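Local coordinates for serine-rich secreted cell wall anchored (LPXTG-motif ) protein (Lactobacillus reuteri ATCC 53608, PDB 5NXK) that probably acts as a cell-surface adhesin, its beta-solenoid binding region helping the gut bacterium attach to its host, at residues H50-I62 and Y82-S94. Residues are numbered along the deposited sequence; the frame is centred on the assembly and turned at random.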
ATOM      1  N   HIS A  50     -20.160  -0.234   5.890  1.00 32.46           N
ATOM      2  CA  HIS A  50     -20.239  -1.685   5.758  1.00 28.75           C
ATOM      3  C   HIS A  50     -18.875  -2.317   5.510  1.00 30.66           C
ATOM      4  O   HIS A  50     -17.900  -1.614   5.267  1.00 32.78           O
ATOM      5  CB  HIS A  50     -21.200  -2.053   4.631  1.00 36.70           C
ATOM      6  CG  HIS A  50     -22.600  -1.589   4.869  1.00 51.05           C
ATOM      7  ND1 HIS A  50     -23.431  -2.184   5.796  1.00 58.28           N
ATOM      8  CD2 HIS A  50     -23.308  -0.570   4.328  1.00 50.99           C
ATOM      9  CE1 HIS A  50     -24.598  -1.565   5.797  1.00 58.22           C
ATOM     10  NE2 HIS A  50     -24.546  -0.578   4.923  1.00 57.01           N
ATOM     11  N   TYR A  51     -18.803  -3.644   5.573  1.00 33.26           N
ATOM     12  CA  TYR A  51     -17.549  -4.308   5.252  1.00 31.28           C
ATOM     13  C   TYR A  51     -17.674  -5.151   3.988  1.00 37.62           C
ATOM     14  O   TYR A  51     -18.770  -5.521   3.577  1.00 32.59           O
ATOM     15  CB  TYR A  51     -17.053  -5.174   6.432  1.00 34.78           C
ATOM     16  CG  TYR A  51     -17.801  -6.479   6.693  1.00 33.94           C
ATOM     17  CD1 TYR A  51     -17.675  -7.571   5.830  1.00 34.88           C
ATOM     18  CD2 TYR A  51     -18.571  -6.641   7.840  1.00 37.58           C
ATOM     19  CE1 TYR A  51     -18.334  -8.763   6.074  1.00 36.92           C
ATOM     20  CE2 TYR A  51     -19.237  -7.839   8.097  1.00 41.74           C
ATOM     21  CZ  TYR A  51     -19.115  -8.896   7.208  1.00 41.94           C
ATOM     22  OH  TYR A  51     -19.768 -10.089   7.447  1.00 41.35           O
ATOM     23  N   ILE A  52     -16.530  -5.436   3.376  1.00 31.53           N
ATOM     24  CA  ILE A  52     -16.435  -6.443   2.343  1.00 34.95           C
ATOM     25  C   ILE A  52     -15.362  -7.430   2.768  1.00 37.45           C
ATOM     26  O   ILE A  52     -14.223  -7.040   3.059  1.00 38.09           O
ATOM     27  CB  ILE A  52     -16.069  -5.841   0.970  1.00 34.71           C
ATOM     28  CG1 ILE A  52     -17.030  -4.708   0.605  1.00 31.53           C
ATOM     29  CG2 ILE A  52     -16.065  -6.930  -0.099  1.00 29.95           C
ATOM     30  CD1 ILE A  52     -16.647  -3.965  -0.631  1.00 30.61           C
ATOM     31  N   ASN A  53     -15.710  -8.704   2.805  1.00 30.00           N
ATOM     32  CA  ASN A  53     -14.776  -9.719   3.272  1.00 30.41           C
ATOM     33  C   ASN A  53     -14.402 -10.681   2.136  1.00 33.49           C
ATOM     34  O   ASN A  53     -15.200 -11.533   1.729  1.00 35.59           O
ATOM     35  CB  ASN A  53     -15.384 -10.461   4.464  1.00 31.92           C
ATOM     36  CG  ASN A  53     -14.482 -11.554   5.008  1.00 38.66           C
ATOM     37  OD1 ASN A  53     -13.278 -11.576   4.750  1.00 39.86           O
ATOM     38  ND2 ASN A  53     -15.067 -12.468   5.781  1.00 38.92           N
ATOM     39  N   ALA A  54     -13.185 -10.529   1.623  1.00 27.36           N
ATOM     40  CA  ALA A  54     -12.711 -11.327   0.498  1.00 27.72           C
ATOM     41  C   ALA A  54     -12.057 -12.602   1.014  1.00 34.94           C
ATOM     42  O   ALA A  54     -10.909 -12.591   1.475  1.00 30.82           O
ATOM     43  CB  ALA A  54     -11.731 -10.532  -0.355  1.00 29.84           C
ATOM     44  N   LEU A  55     -12.809 -13.696   0.955  1.00 34.35           N
ATOM     45  CA  LEU A  55     -12.389 -14.942   1.580  1.00 38.24           C
ATOM     46  C   LEU A  55     -11.504 -15.789   0.682  1.00 43.16           C
ATOM     47  O   LEU A  55     -10.826 -16.698   1.159  1.00 55.03           O
ATOM     48  CB  LEU A  55     -13.600 -15.755   2.012  1.00 40.70           C
ATOM     49  CG  LEU A  55     -14.277 -15.228   3.273  1.00 46.30           C
ATOM     50  CD1 LEU A  55     -15.445 -16.122   3.643  1.00 45.06           C
ATOM     51  CD2 LEU A  55     -13.274 -15.124   4.418  1.00 43.11           C
ATOM     52  N   ASN A  56     -11.533 -15.514  -0.615  1.00 42.19           N
ATOM     53  CA  ASN A  56     -10.821 -16.351  -1.566  1.00 49.30           C
ATOM     54  C   ASN A  56      -9.342 -15.997  -1.712  1.00 53.88           C
ATOM     55  O   ASN A  56      -8.988 -14.849  -1.990  1.00 47.21           O
ATOM     56  CB  ASN A  56     -11.507 -16.270  -2.931  1.00 60.16           C
ATOM     57  CG  ASN A  56     -11.189 -17.459  -3.816  1.00 72.30           C
ATOM     58  OD1 ASN A  56     -10.731 -18.500  -3.342  1.00 72.02           O
ATOM     59  ND2 ASN A  56     -11.436 -17.310  -5.113  1.00 79.26           N
ATOM     60  N   SER A  57      -8.490 -17.010  -1.551  1.00 59.95           N
ATOM     61  CA  SER A  57      -7.040 -16.876  -1.736  1.00 58.84           C
ATOM     62  C   SER A  57      -6.681 -16.343  -3.127  1.00 48.11           C
ATOM     63  O   SER A  57      -5.579 -15.831  -3.353  1.00 40.34           O
ATOM     64  CB  SER A  57      -6.346 -18.222  -1.479  1.00 61.80           C
ATOM     65  OG  SER A  57      -6.652 -19.168  -2.491  1.00 67.50           O
ATOM     66  N   ASP A  58      -7.613 -16.481  -4.062  1.00 54.49           N
ATOM     67  CA  ASP A  58      -7.447 -15.930  -5.402  1.00 56.54           C
ATOM     68  C   ASP A  58      -7.383 -14.406  -5.391  1.00 48.52           C
ATOM     69  O   ASP A  58      -6.750 -13.804  -6.256  1.00 52.74           O
ATOM     70  CB  ASP A  58      -8.589 -16.390  -6.315  1.00 62.69           C
ATOM     71  CG  ASP A  58      -8.624 -17.894  -6.493  1.00 70.72           C
ATOM     72  OD1 ASP A  58      -7.583 -18.546  -6.254  1.00 73.88           O
ATOM     73  OD2 ASP A  58      -9.691 -18.423  -6.880  1.00 71.60           O
ATOM     74  N   GLY A  59      -8.063 -13.791  -4.430  1.00 42.34           N
ATOM     75  CA  GLY A  59      -8.101 -12.341  -4.330  1.00 42.77           C
ATOM     76  C   GLY A  59      -9.481 -11.794  -3.997  1.00 34.32           C
ATOM     77  O   GLY A  59     -10.432 -12.555  -3.828  1.00 37.95           O
ATOM     78  N   GLY A  60      -9.583 -10.475  -3.867  1.00 31.20           N
ATOM     79  CA  GLY A  60     -10.861  -9.814  -3.629  1.00 28.94           C
ATOM     80  C   GLY A  60     -11.319  -9.139  -4.907  1.00 34.69           C
ATOM     81  O   GLY A  60     -12.181  -9.639  -5.637  1.00 38.03           O
ATOM     82  N   ILE A  61     -10.746  -7.976  -5.174  1.00 31.83           N
ATOM     83  CA  ILE A  61     -10.925  -7.326  -6.464  1.00 32.33           C
ATOM     84  C   ILE A  61      -9.620  -7.411  -7.243  1.00 32.67           C
ATOM     85  O   ILE A  61      -8.567  -7.029  -6.738  1.00 33.08           O
ATOM     86  CB  ILE A  61     -11.354  -5.862  -6.299  1.00 35.26           C
ATOM     87  CG1 ILE A  61     -12.713  -5.803  -5.610  1.00 32.34           C
ATOM     88  CG2 ILE A  61     -11.376  -5.147  -7.652  1.00 36.02           C
ATOM     89  CD1 ILE A  61     -13.185  -4.408  -5.294  1.00 35.12           C
ATOM     90  N   ILE A  62      -9.689  -7.922  -8.469  1.00 23.46           N
ATOM     91  CA  ILE A  62      -8.526  -7.994  -9.330  1.00 29.85           C
ATOM     92  C   ILE A  62      -8.668  -7.060 -10.526  1.00 32.70           C
ATOM     93  O   ILE A  62      -9.549  -7.243 -11.350  1.00 31.37           O
ATOM     94  CB  ILE A  62      -8.299  -9.417  -9.852  1.00 31.92           C
ATOM     95  CG1 ILE A  62      -8.320 -10.425  -8.693  1.00 36.53           C
ATOM     96  CG2 ILE A  62      -7.013  -9.478 -10.684  1.00 30.13           C
ATOM     97  CD1 ILE A  62      -8.101 -11.858  -9.118  1.00 36.78           C
ATOM     98  N   TYR A  82     -11.600  -6.747   4.406  1.00 25.87           N
ATOM     99  CA  TYR A  82     -10.875  -7.920   4.894  1.00 30.30           C
ATOM    100  C   TYR A  82     -10.404  -8.756   3.721  1.00 27.54           C
ATOM    101  O   TYR A  82     -11.118  -8.878   2.729  1.00 28.33           O
ATOM    102  CB  TYR A  82     -11.751  -8.810   5.792  1.00 35.65           C
ATOM    103  CG  TYR A  82     -12.376  -8.143   6.993  1.00 38.25           C
ATOM    104  CD1 TYR A  82     -13.595  -7.473   6.889  1.00 35.15           C
ATOM    105  CD2 TYR A  82     -11.768  -8.220   8.245  1.00 33.11           C
ATOM    106  CE1 TYR A  82     -14.178  -6.875   8.001  1.00 39.43           C
ATOM    107  CE2 TYR A  82     -12.343  -7.627   9.359  1.00 32.69           C
ATOM    108  CZ  TYR A  82     -13.545  -6.958   9.235  1.00 38.89           C
ATOM    109  OH  TYR A  82     -14.112  -6.374  10.348  1.00 39.93           O
ATOM    110  N   ASN A  83      -9.221  -9.355   3.830  1.00 23.43           N
ATOM    111  CA  ASN A  83      -8.807 -10.297   2.800  1.00 30.52           C
ATOM    112  C   ASN A  83      -7.835 -11.333   3.336  1.00 36.37           C
ATOM    113  O   ASN A  83      -7.020 -11.035   4.212  1.00 33.76           O
ATOM    114  CB  ASN A  83      -8.168  -9.555   1.614  1.00 27.48           C
ATOM    115  CG  ASN A  83      -6.812  -8.986   1.964  1.00 29.55           C
ATOM    116  OD1 ASN A  83      -6.720  -7.928   2.601  1.00 30.10           O
ATOM    117  ND2 ASN A  83      -5.746  -9.692   1.568  1.00 24.70           N
ATOM    118  N   THR A  84      -7.895 -12.535   2.777  1.00 30.34           N
ATOM    119  CA  THR A  84      -6.964 -13.592   3.156  1.00 34.14           C
ATOM    120  C   THR A  84      -5.887 -13.772   2.099  1.00 33.74           C
ATOM    121  O   THR A  84      -4.826 -14.344   2.368  1.00 34.07           O
ATOM    122  CB  THR A  84      -7.685 -14.936   3.345  1.00 33.42           C
ATOM    123  OG1 THR A  84      -8.316 -15.293   2.113  1.00 34.40           O
ATOM    124  CG2 THR A  84      -8.746 -14.820   4.430  1.00 38.65           C
ATOM    125  N   SER A  85      -6.165 -13.274   0.898  1.00 30.84           N
ATOM    126  CA  SER A  85      -5.269 -13.466  -0.234  1.00 25.82           C
ATOM    127  C   SER A  85      -3.926 -12.792  -0.042  1.00 29.93           C
ATOM    128  O   SER A  85      -3.850 -11.644   0.400  1.00 29.90           O
ATOM    129  CB  SER A  85      -5.904 -12.936  -1.516  1.00 28.47           C
ATOM    130  OG  SER A  85      -5.015 -13.110  -2.607  1.00 29.08           O
ATOM    131  N   LYS A  86      -2.863 -13.499  -0.415  1.00 24.63           N
ATOM    132  CA  LYS A  86      -1.547 -12.891  -0.407  1.00 28.04           C
ATOM    133  C   LYS A  86      -1.451 -11.809  -1.483  1.00 30.21           C
ATOM    134  O   LYS A  86      -0.510 -11.016  -1.478  1.00 31.13           O
ATOM    135  CB  LYS A  86      -0.459 -13.961  -0.565  1.00 31.80           C
ATOM    136  CG  LYS A  86      -0.331 -14.598  -1.945  1.00 35.83           C
ATOM    137  CD  LYS A  86       0.838 -15.580  -1.921  1.00 48.14           C
ATOM    138  CE  LYS A  86       0.411 -16.890  -1.263  1.00 57.66           C
ATOM    139  NZ  LYS A  86       1.395 -17.995  -1.420  1.00 66.07           N
ATOM    140  N   TYR A  87      -2.438 -11.763  -2.384  1.00 30.08           N
ATOM    141  CA  TYR A  87      -2.469 -10.733  -3.434  1.00 30.40           C
ATOM    142  C   TYR A  87      -3.401  -9.559  -3.113  1.00 28.34           C
ATOM    143  O   TYR A  87      -3.775  -8.800  -4.002  1.00 30.81           O
ATOM    144  CB  TYR A  87      -2.838 -11.354  -4.794  1.00 26.03           C
ATOM    145  CG  TYR A  87      -1.794 -12.359  -5.228  1.00 30.04           C
ATOM    146  CD1 TYR A  87      -0.503 -11.941  -5.507  1.00 27.38           C
ATOM    147  CD2 TYR A  87      -2.075 -13.726  -5.294  1.00 30.67           C
ATOM    148  CE1 TYR A  87       0.479 -12.839  -5.879  1.00 35.24           C
ATOM    149  CE2 TYR A  87      -1.095 -14.637  -5.662  1.00 30.45           C
ATOM    150  CZ  TYR A  87       0.180 -14.185  -5.951  1.00 37.58           C
ATOM    151  OH  TYR A  87       1.177 -15.054  -6.321  1.00 39.48           O
ATOM    152  N   GLY A  88      -3.740  -9.404  -1.837  1.00 23.95           N
ATOM    153  CA  GLY A  88      -4.396  -8.195  -1.360  1.00 21.21           C
ATOM    154  C   GLY A  88      -5.894  -8.182  -1.554  1.00 26.76           C
ATOM    155  O   GLY A  88      -6.435  -9.035  -2.264  1.00 27.43           O
ATOM    156  N   PHE A  89      -6.568  -7.232  -0.903  1.00 21.89           N
ATOM    157  CA  PHE A  89      -7.973  -6.989  -1.181  1.00 25.13           C
ATOM    158  C   PHE A  89      -8.104  -6.521  -2.601  1.00 27.76           C
ATOM    159  O   PHE A  89      -8.973  -6.989  -3.339  1.00 29.66           O
ATOM    160  CB  PHE A  89      -8.593  -5.950  -0.245  1.00 28.45           C
ATOM    161  CG  PHE A  89     -10.079  -5.782  -0.456  1.00 30.80           C
ATOM    162  CD1 PHE A  89     -10.982  -6.691   0.104  1.00 34.90           C
ATOM    163  CD2 PHE A  89     -10.576  -4.744  -1.229  1.00 25.66           C
ATOM    164  CE1 PHE A  89     -12.360  -6.556  -0.107  1.00 35.41           C
ATOM    165  CE2 PHE A  89     -11.949  -4.600  -1.440  1.00 28.63           C
ATOM    166  CZ  PHE A  89     -12.841  -5.504  -0.880  1.00 33.41           C
ATOM    167  N   VAL A  90      -7.253  -5.568  -2.976  1.00 28.16           N
ATOM    168  CA  VAL A  90      -7.109  -5.205  -4.380  1.00 28.12           C
ATOM    169  C   VAL A  90      -5.762  -5.672  -4.923  1.00 31.95           C
ATOM    170  O   VAL A  90      -4.690  -5.460  -4.321  1.00 29.03           O
ATOM    171  CB  VAL A  90      -7.232  -3.700  -4.636  1.00 27.22           C
ATOM    172  CG1 VAL A  90      -7.311  -3.454  -6.147  1.00 24.27           C
ATOM    173  CG2 VAL A  90      -8.471  -3.144  -3.947  1.00 26.73           C
ATOM    174  N   ASN A  91      -5.860  -6.318  -6.078  1.00 28.65           N
ATOM    175  CA  ASN A  91      -4.731  -6.839  -6.820  1.00 27.72           C
ATOM    176  C   ASN A  91      -4.651  -6.024  -8.092  1.00 24.83           C
ATOM    177  O   ASN A  91      -5.474  -6.178  -8.982  1.00 25.30           O
ATOM    178  CB  ASN A  91      -4.922  -8.335  -7.113  1.00 28.06           C
ATOM    179  CG  ASN A  91      -3.866  -8.905  -8.051  1.00 31.25           C
ATOM    180  OD1 ASN A  91      -3.071  -8.174  -8.641  1.00 32.28           O
ATOM    181  ND2 ASN A  91      -3.860 -10.232  -8.191  1.00 32.59           N
ATOM    182  N   MET A  92      -3.644  -5.163  -8.159  1.00 23.22           N
ATOM    183  CA  MET A  92      -3.469  -4.186  -9.226  1.00 31.75           C
ATOM    184  C   MET A  92      -2.658  -4.844 -10.322  1.00 31.37           C
ATOM    185  O   MET A  92      -1.446  -4.641 -10.420  1.00 27.69           O
ATOM    186  CB  MET A  92      -2.762  -2.942  -8.671  1.00 27.27           C
ATOM    187  CG  MET A  92      -3.548  -2.291  -7.526  1.00 31.40           C
ATOM    188  SD  MET A  92      -2.678  -0.939  -6.667  1.00 34.09           S
ATOM    189  CE  MET A  92      -2.819   0.336  -7.906  1.00 19.30           C
ATOM    190  N   SER A  93      -3.328  -5.660 -11.128  1.00 28.83           N
ATOM    191  CA  SER A  93      -2.637  -6.483 -12.111  1.00 28.56           C
ATOM    192  C   SER A  93      -2.865  -6.065 -13.568  1.00 29.27           C
ATOM    193  O   SER A  93      -2.626  -6.857 -14.475  1.00 28.07           O
ATOM    194  CB  SER A  93      -3.057  -7.950 -11.934  1.00 30.33           C
ATOM    195  OG  SER A  93      -2.287  -8.588 -10.929  1.00 33.43           O
ATOM    196  N   SER A  94      -3.324  -4.841 -13.811  1.00 23.48           N
ATOM    197  CA  SER A  94      -3.432  -4.389 -15.203  1.00 26.95           C
ATOM    198  C   SER A  94      -2.069  -4.215 -15.832  1.00 30.75           C
ATOM    199  O   SER A  94      -1.084  -3.962 -15.140  1.00 23.40           O
ATOM    200  CB  SER A  94      -4.195  -3.073 -15.308  1.00 25.09           C
ATOM    201  OG  SER A  94      -5.482  -3.197 -14.732  1.00 29.53           O
TER
HETATM  202  O   HOH W   1      -8.760 -12.430  -0.165  1.00 30.18           O
HETATM  203  O   HOH W   2      -3.279 -16.195  -1.375  1.00 41.21           O
HETATM  204  O   HOH W   3      -7.076  -9.475  -5.000  1.00 45.35           O
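Phe89 reaches into the interior between Ile52, Ala54 and Ile61. With CG anti to the backbone N (chi1 -175°), the end of its ring returns to 50-62 although CB sets off away from it. Ile52 CG2 meets the ring at its edge, 3.6 Å from Phe89 CZ. Ala54 CB lies 3.9 Å from Phe89 CD1, a methyl small enough to sit close, while Ile61 extends CD1 toward Phe89 CE2. Apolar side chains packed in this way fill the core of a right-handed parallel beta-helix, the pectate lyase-like beta-solenoid, in which 50-62 and 82-94 are equivalent parts of successive coils. Parallel pairing joins the coils twice: Tyr82 N donates a hydrogen bond to Ile52 O (3.0 Å) and Ala54 N to Tyr82 O, then, past the corner, Ile61 N to Phe89 O (2.7 Å) and Asn91 N to Ile61 O. On the outer face, Tyr82 and Tyr51 form an offset edge-to-face pair, the edge from Tyr82, planes at 89°; the Tyr51 hydroxyl is hydrogen-bonded to Asp141. Lacking CB, Gly59 accommodates its phi of 138° and Gly60 CA comes 3.4 Å from Phe89 O. At the polar corner the type I turns Asn56-Gly59 and Ser85-Gly88 adjoin. Ser85 OG donates to Ser57 O (2.9 Å) from above the carbonyl plane and accepts from Tyr87 N in an ST turn, a double role suited to a short hydroxyl. A water bridges Ala54 O, Asn56 O and Ser85 N.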